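Local structure of conjugal transfer protein TRWB (1E9R) at residues Glu144-Glu156 against Ala206-Leu218. The protein probably couples DNA processing to transport in bacterial conjugation, as a hexameric P-loop NTPase resembling ring helicases and F1-ATPase. Numbering follows the deposited sequence.
Sequences EEWASYGRLLLRE and ALTSARFVLSDKL
Helices 144-156 and 206-217 pass almost at right angles (-84°), their axes approaching to 7.4 Å, and Gly-150 CA and Ala-210 CA lie only 3.8 Å from each other. This is a close-packed helix crossing within the all-alpha domain, inserted between strands 103-105 and 243-247 of the P-loop NTPase sheet. Gly-150 permits the approach: a CB there would come 3.2 Å from Val-213 CG1. Ala-210 CB accordingly rests on the opposing backbone, 3.4 Å from Tyr-149 O. Leu-153 is a knob in the hole formed by Leu-207, Ala-210, Arg-211 and Leu-214; its CG, anti to the backbone N (chi1 177°), carries CD2 to 3.6 Å from Leu-214 CD2. The other Leu-214 methyl, CD1, lies against Gly-150 O. Near the start of segment 144-156, Val-213 CG2 packs on Trp-146 CB and O.

The Tyr-149 ring receives Ala-206 CB over its centre, 3.8 Å from the centroid and 4° off the normal, a CH-pi contact. At the far end of the ring, OH donates to Glu-145 OE2 and anchors the tip; Phe-212 of a neighbouring subunit also meets the ring. A serine here would probably leave Ala-206 without its aromatic platform and Glu-145 without that donor. The ring's turn is held between its two faces: opposite Ala-206 CB, Glu-145 O sits 3.5 Å above the plane, toward the rim.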
loop_
_atom_site.group_PDB
_atom_site.type_symbol
_atom_site.label_atom_id
_atom_site.label_comp_id
_atom_site.label_asym_id
_atom_site.label_seq_id
_atom_site.Cartn_x
_atom_site.Cartn_y
_atom_site.Cartn_z
ATOM N N GLU B 144 -18.550 -0.860 -6.227
ATOM C CA GLU B 144 -19.244 0.182 -6.968
ATOM C C GLU B 144 -19.572 -0.302 -8.382
ATOM O O GLU B 144 -20.559 0.130 -8.976
ATOM C CB GLU B 144 -18.399 1.458 -7.022
ATOM C CG GLU B 144 -18.941 2.556 -7.945
ATOM C CD GLU B 144 -20.392 2.941 -7.673
ATOM O OE1 GLU B 144 -20.913 2.664 -6.566
ATOM O OE2 GLU B 144 -21.011 3.541 -8.579
ATOM N N GLU B 145 -18.742 -1.191 -8.929
ATOM C CA GLU B 145 -19.002 -1.716 -10.264
ATOM C C GLU B 145 -20.328 -2.480 -10.198
ATOM O O GLU B 145 -21.203 -2.306 -11.048
ATOM C CB GLU B 145 -17.874 -2.653 -10.711
ATOM C CG GLU B 145 -18.050 -3.198 -12.129
ATOM C CD GLU B 145 -17.214 -4.458 -12.410
ATOM O OE1 GLU B 145 -16.428 -4.864 -11.517
ATOM O OE2 GLU B 145 -17.347 -5.040 -13.522
ATOM N N TRP B 146 -20.488 -3.307 -9.166
ATOM C CA TRP B 146 -21.713 -4.076 -9.011
ATOM C C TRP B 146 -22.914 -3.170 -8.816
ATOM O O TRP B 146 -23.965 -3.381 -9.431
ATOM C CB TRP B 146 -21.625 -5.017 -7.818
ATOM C CG TRP B 146 -20.466 -5.923 -7.862
ATOM C CD1 TRP B 146 -19.828 -6.391 -8.973
ATOM C CD2 TRP B 146 -19.810 -6.513 -6.741
ATOM N NE1 TRP B 146 -18.810 -7.236 -8.612
ATOM C CE2 TRP B 146 -18.776 -7.329 -7.246
ATOM C CE3 TRP B 146 -19.996 -6.431 -5.352
ATOM C CZ2 TRP B 146 -17.926 -8.059 -6.412
ATOM C CZ3 TRP B 146 -19.152 -7.155 -4.521
ATOM C CH2 TRP B 146 -18.127 -7.960 -5.055
ATOM N N ALA B 147 -22.761 -2.173 -7.945
ATOM C CA ALA B 147 -23.847 -1.236 -7.659
ATOM C C ALA B 147 -24.259 -0.601 -8.973
ATOM O O ALA B 147 -25.431 -0.342 -9.218
ATOM C CB ALA B 147 -23.381 -0.161 -6.669
ATOM N N SER B 148 -23.270 -0.371 -9.825
ATOM C CA SER B 148 -23.497 0.225 -11.125
ATOM C C SER B 148 -24.463 -0.633 -11.937
ATOM O O SER B 148 -25.398 -0.117 -12.549
ATOM C CB SER B 148 -22.166 0.360 -11.850
ATOM O OG SER B 148 -22.360 0.719 -13.205
ATOM N N TYR B 149 -24.225 -1.941 -11.946
ATOM C CA TYR B 149 -25.078 -2.878 -12.670
ATOM C C TYR B 149 -26.444 -2.875 -11.996
ATOM O O TYR B 149 -27.475 -2.992 -12.662
ATOM C CB TYR B 149 -24.481 -4.288 -12.617
ATOM C CG TYR B 149 -23.142 -4.428 -13.306
ATOM C CD1 TYR B 149 -22.890 -3.798 -14.520
ATOM C CD2 TYR B 149 -22.123 -5.198 -12.744
ATOM C CE1 TYR B 149 -21.657 -3.927 -15.161
ATOM C CE2 TYR B 149 -20.888 -5.335 -13.376
ATOM C CZ TYR B 149 -20.662 -4.694 -14.585
ATOM O OH TYR B 149 -19.440 -4.814 -15.212
ATOM N N GLY B 150 -26.438 -2.742 -10.669
ATOM C CA GLY B 150 -27.678 -2.699 -9.909
ATOM C C GLY B 150 -28.558 -1.498 -10.245
ATOM O O GLY B 150 -29.781 -1.622 -10.335
ATOM N N ARG B 151 -27.941 -0.331 -10.433
ATOM C CA ARG B 151 -28.681 0.874 -10.772
ATOM C C ARG B 151 -29.247 0.727 -12.167
ATOM O O ARG B 151 -30.349 1.201 -12.441
ATOM C CB ARG B 151 -27.777 2.108 -10.691
ATOM C CG ARG B 151 -27.108 2.238 -9.340
ATOM C CD ARG B 151 -26.656 3.644 -8.989
ATOM N NE ARG B 151 -25.843 3.600 -7.776
ATOM C CZ ARG B 151 -24.527 3.425 -7.782
ATOM N NH1 ARG B 151 -23.893 3.304 -8.940
ATOM N NH2 ARG B 151 -23.852 3.324 -6.642
ATOM N N LEU B 152 -28.489 0.073 -13.050
ATOM C CA LEU B 152 -28.931 -0.172 -14.425
ATOM C C LEU B 152 -30.182 -1.052 -14.377
ATOM O O LEU B 152 -31.201 -0.727 -14.980
ATOM C CB LEU B 152 -27.849 -0.893 -15.235
ATOM C CG LEU B 152 -28.364 -1.396 -16.592
ATOM C CD1 LEU B 152 -28.720 -0.218 -17.491
ATOM C CD2 LEU B 152 -27.318 -2.266 -17.252
ATOM N N LEU B 153 -30.095 -2.167 -13.657
ATOM C CA LEU B 153 -31.226 -3.071 -13.523
ATOM C C LEU B 153 -32.384 -2.354 -12.830
ATOM O O LEU B 153 -33.546 -2.518 -13.210
ATOM C CB LEU B 153 -30.825 -4.309 -12.719
ATOM C CG LEU B 153 -31.946 -5.316 -12.429
ATOM C CD1 LEU B 153 -32.595 -5.748 -13.713
ATOM C CD2 LEU B 153 -31.387 -6.517 -11.708
ATOM N N LEU B 154 -32.067 -1.545 -11.824
ATOM C CA LEU B 154 -33.097 -0.821 -11.106
ATOM C C LEU B 154 -33.810 0.211 -11.958
ATOM O O LEU B 154 -35.025 0.152 -12.102
ATOM C CB LEU B 154 -32.525 -0.121 -9.880
ATOM C CG LEU B 154 -33.577 0.611 -9.038
ATOM C CD1 LEU B 154 -34.479 -0.399 -8.336
ATOM C CD2 LEU B 154 -32.882 1.510 -8.015
ATOM N N ARG B 155 -33.069 1.152 -12.537
ATOM C CA ARG B 155 -33.710 2.204 -13.317
ATOM C C ARG B 155 -34.505 1.736 -14.534
ATOM O O ARG B 155 -35.553 2.305 -14.843
ATOM C CB ARG B 155 -32.690 3.285 -13.706
ATOM C CG ARG B 155 -31.760 2.952 -14.844
ATOM C CD ARG B 155 -30.851 4.139 -15.145
ATOM N NE ARG B 155 -29.584 4.047 -14.433
ATOM C CZ ARG B 155 -28.491 3.486 -14.940
ATOM N NH1 ARG B 155 -28.513 2.976 -16.163
ATOM N NH2 ARG B 155 -27.380 3.419 -14.220
ATOM N N GLU B 156 -34.034 0.696 -15.216
ATOM C CA GLU B 156 -34.757 0.185 -16.376
ATOM C C GLU B 156 -36.008 -0.599 -15.962
ATOM O O GLU B 156 -37.064 -0.444 -16.573
ATOM C CB GLU B 156 -33.845 -0.685 -17.243
ATOM C CG GLU B 156 -32.796 0.116 -18.004
ATOM C CD GLU B 156 -33.391 1.299 -18.771
ATOM O OE1 GLU B 156 -34.285 1.088 -19.621
ATOM O OE2 GLU B 156 -32.965 2.448 -18.527
ATOM N N ALA B 206 -22.711 -9.973 -14.663
ATOM C CA ALA B 206 -23.122 -8.610 -14.367
ATOM C C ALA B 206 -24.561 -8.607 -13.849
ATOM O O ALA B 206 -24.853 -7.976 -12.837
ATOM C CB ALA B 206 -23.001 -7.756 -15.608
ATOM N N LEU B 207 -25.455 -9.327 -14.529
ATOM C CA LEU B 207 -26.859 -9.400 -14.110
ATOM C C LEU B 207 -26.938 -9.977 -12.703
ATOM O O LEU B 207 -27.629 -9.434 -11.842
ATOM C CB LEU B 207 -27.674 -10.296 -15.050
ATOM C CG LEU B 207 -29.153 -9.963 -15.308
ATOM C CD1 LEU B 207 -29.914 -11.234 -15.662
ATOM C CD2 LEU B 207 -29.769 -9.320 -14.094
ATOM N N THR B 208 -26.234 -11.089 -12.483
ATOM C CA THR B 208 -26.215 -11.747 -11.181
ATOM C C THR B 208 -25.787 -10.763 -10.110
ATOM O O THR B 208 -26.374 -10.726 -9.028
ATOM C CB THR B 208 -25.231 -12.933 -11.148
ATOM O OG1 THR B 208 -25.758 -14.020 -11.908
ATOM C CG2 THR B 208 -25.021 -13.402 -9.739
ATOM N N SER B 209 -24.757 -9.974 -10.413
ATOM C CA SER B 209 -24.257 -8.982 -9.465
ATOM C C SER B 209 -25.309 -7.937 -9.125
ATOM O O SER B 209 -25.486 -7.573 -7.960
ATOM C CB SER B 209 -23.023 -8.297 -10.027
ATOM O OG SER B 209 -21.939 -9.194 -10.002
ATOM N N ALA B 210 -26.003 -7.458 -10.151
ATOM C CA ALA B 210 -27.050 -6.469 -9.974
ATOM C C ALA B 210 -28.104 -7.030 -9.020
ATOM O O ALA B 210 -28.478 -6.379 -8.055
ATOM C CB ALA B 210 -27.674 -6.132 -11.332
ATOM N N ARG B 211 -28.568 -8.249 -9.294
ATOM C CA ARG B 211 -29.582 -8.914 -8.472
ATOM C C ARG B 211 -29.217 -8.896 -6.993
ATOM O O ARG B 211 -30.044 -8.593 -6.136
ATOM C CB ARG B 211 -29.753 -10.358 -8.940
ATOM C CG ARG B 211 -30.172 -10.470 -10.391
ATOM C CD ARG B 211 -31.675 -10.667 -10.530
ATOM N NE ARG B 211 -32.038 -12.078 -10.604
ATOM C CZ ARG B 211 -33.277 -12.530 -10.779
ATOM N NH1 ARG B 211 -34.298 -11.687 -10.890
ATOM N NH2 ARG B 211 -33.484 -13.836 -10.892
ATOM N N PHE B 212 -27.971 -9.230 -6.701
ATOM C CA PHE B 212 -27.491 -9.248 -5.330
ATOM C C PHE B 212 -27.518 -7.863 -4.689
ATOM O O PHE B 212 -27.970 -7.710 -3.560
ATOM C CB PHE B 212 -26.079 -9.825 -5.285
ATOM C CG PHE B 212 -26.045 -11.313 -5.267
ATOM C CD1 PHE B 212 -26.779 -12.020 -4.317
ATOM C CD2 PHE B 212 -25.270 -12.013 -6.181
ATOM C CE1 PHE B 212 -26.738 -13.401 -4.276
ATOM C CE2 PHE B 212 -25.224 -13.408 -6.149
ATOM C CZ PHE B 212 -25.955 -14.100 -5.198
ATOM N N VAL B 213 -27.034 -6.850 -5.396
ATOM C CA VAL B 213 -27.048 -5.507 -4.838
ATOM C C VAL B 213 -28.473 -5.158 -4.462
ATOM O O VAL B 213 -28.741 -4.777 -3.332
ATOM C CB VAL B 213 -26.550 -4.452 -5.848
ATOM C CG1 VAL B 213 -26.745 -3.064 -5.284
ATOM C CG2 VAL B 213 -25.087 -4.684 -6.161
ATOM N N LEU B 214 -29.381 -5.296 -5.419
ATOM C CA LEU B 214 -30.790 -4.984 -5.208
ATOM C C LEU B 214 -31.436 -5.829 -4.119
ATOM O O LEU B 214 -32.339 -5.368 -3.421
ATOM C CB LEU B 214 -31.558 -5.145 -6.518
ATOM C CG LEU B 214 -31.802 -3.902 -7.377
ATOM C CD1 LEU B 214 -30.788 -2.811 -7.076
ATOM C CD2 LEU B 214 -31.765 -4.315 -8.841
ATOM N N SER B 215 -30.980 -7.063 -3.970
ATOM C CA SER B 215 -31.522 -7.924 -2.932
ATOM C C SER B 215 -31.143 -7.342 -1.568
ATOM O O SER B 215 -31.858 -7.526 -0.587
ATOM C CB SER B 215 -30.964 -9.349 -3.074
ATOM O OG SER B 215 -30.167 -9.707 -1.953
ATOM N N ASP B 216 -30.019 -6.628 -1.515
ATOM C CA ASP B 216 -29.548 -6.030 -0.273
ATOM C C ASP B 216 -30.162 -4.674 -0.003
ATOM O O ASP B 216 -30.461 -4.346 1.141
ATOM C CB ASP B 216 -28.019 -5.866 -0.275
ATOM C CG ASP B 216 -27.279 -7.197 -0.258
ATOM O OD1 ASP B 216 -27.754 -8.140 0.417
ATOM O OD2 ASP B 216 -26.209 -7.299 -0.902
ATOM N N LYS B 217 -30.356 -3.890 -1.055
ATOM C CA LYS B 217 -30.889 -2.544 -0.895
ATOM C C LYS B 217 -32.401 -2.376 -0.822
ATOM O O LYS B 217 -32.903 -1.615 0.006
ATOM C CB LYS B 217 -30.348 -1.631 -2.006
ATOM C CG LYS B 217 -28.843 -1.660 -2.161
ATOM C CD LYS B 217 -28.137 -1.365 -0.863
ATOM C CE LYS B 217 -26.657 -1.669 -0.969
ATOM N NZ LYS B 217 -25.990 -1.591 0.359
ATOM N N LEU B 218 -33.124 -3.091 -1.671
ATOM C CA LEU B 218 -34.569 -2.954 -1.747
ATOM C C LEU B 218 -35.492 -3.411 -0.622
ATOM O O LEU B 218 -36.514 -2.770 -0.375
ATOM C CB LEU B 218 -35.056 -3.574 -3.050
ATOM C CG LEU B 218 -34.546 -2.861 -4.302
ATOM C CD1 LEU B 218 -35.087 -3.539 -5.559
ATOM C CD2 LEU B 218 -34.975 -1.410 -4.253
#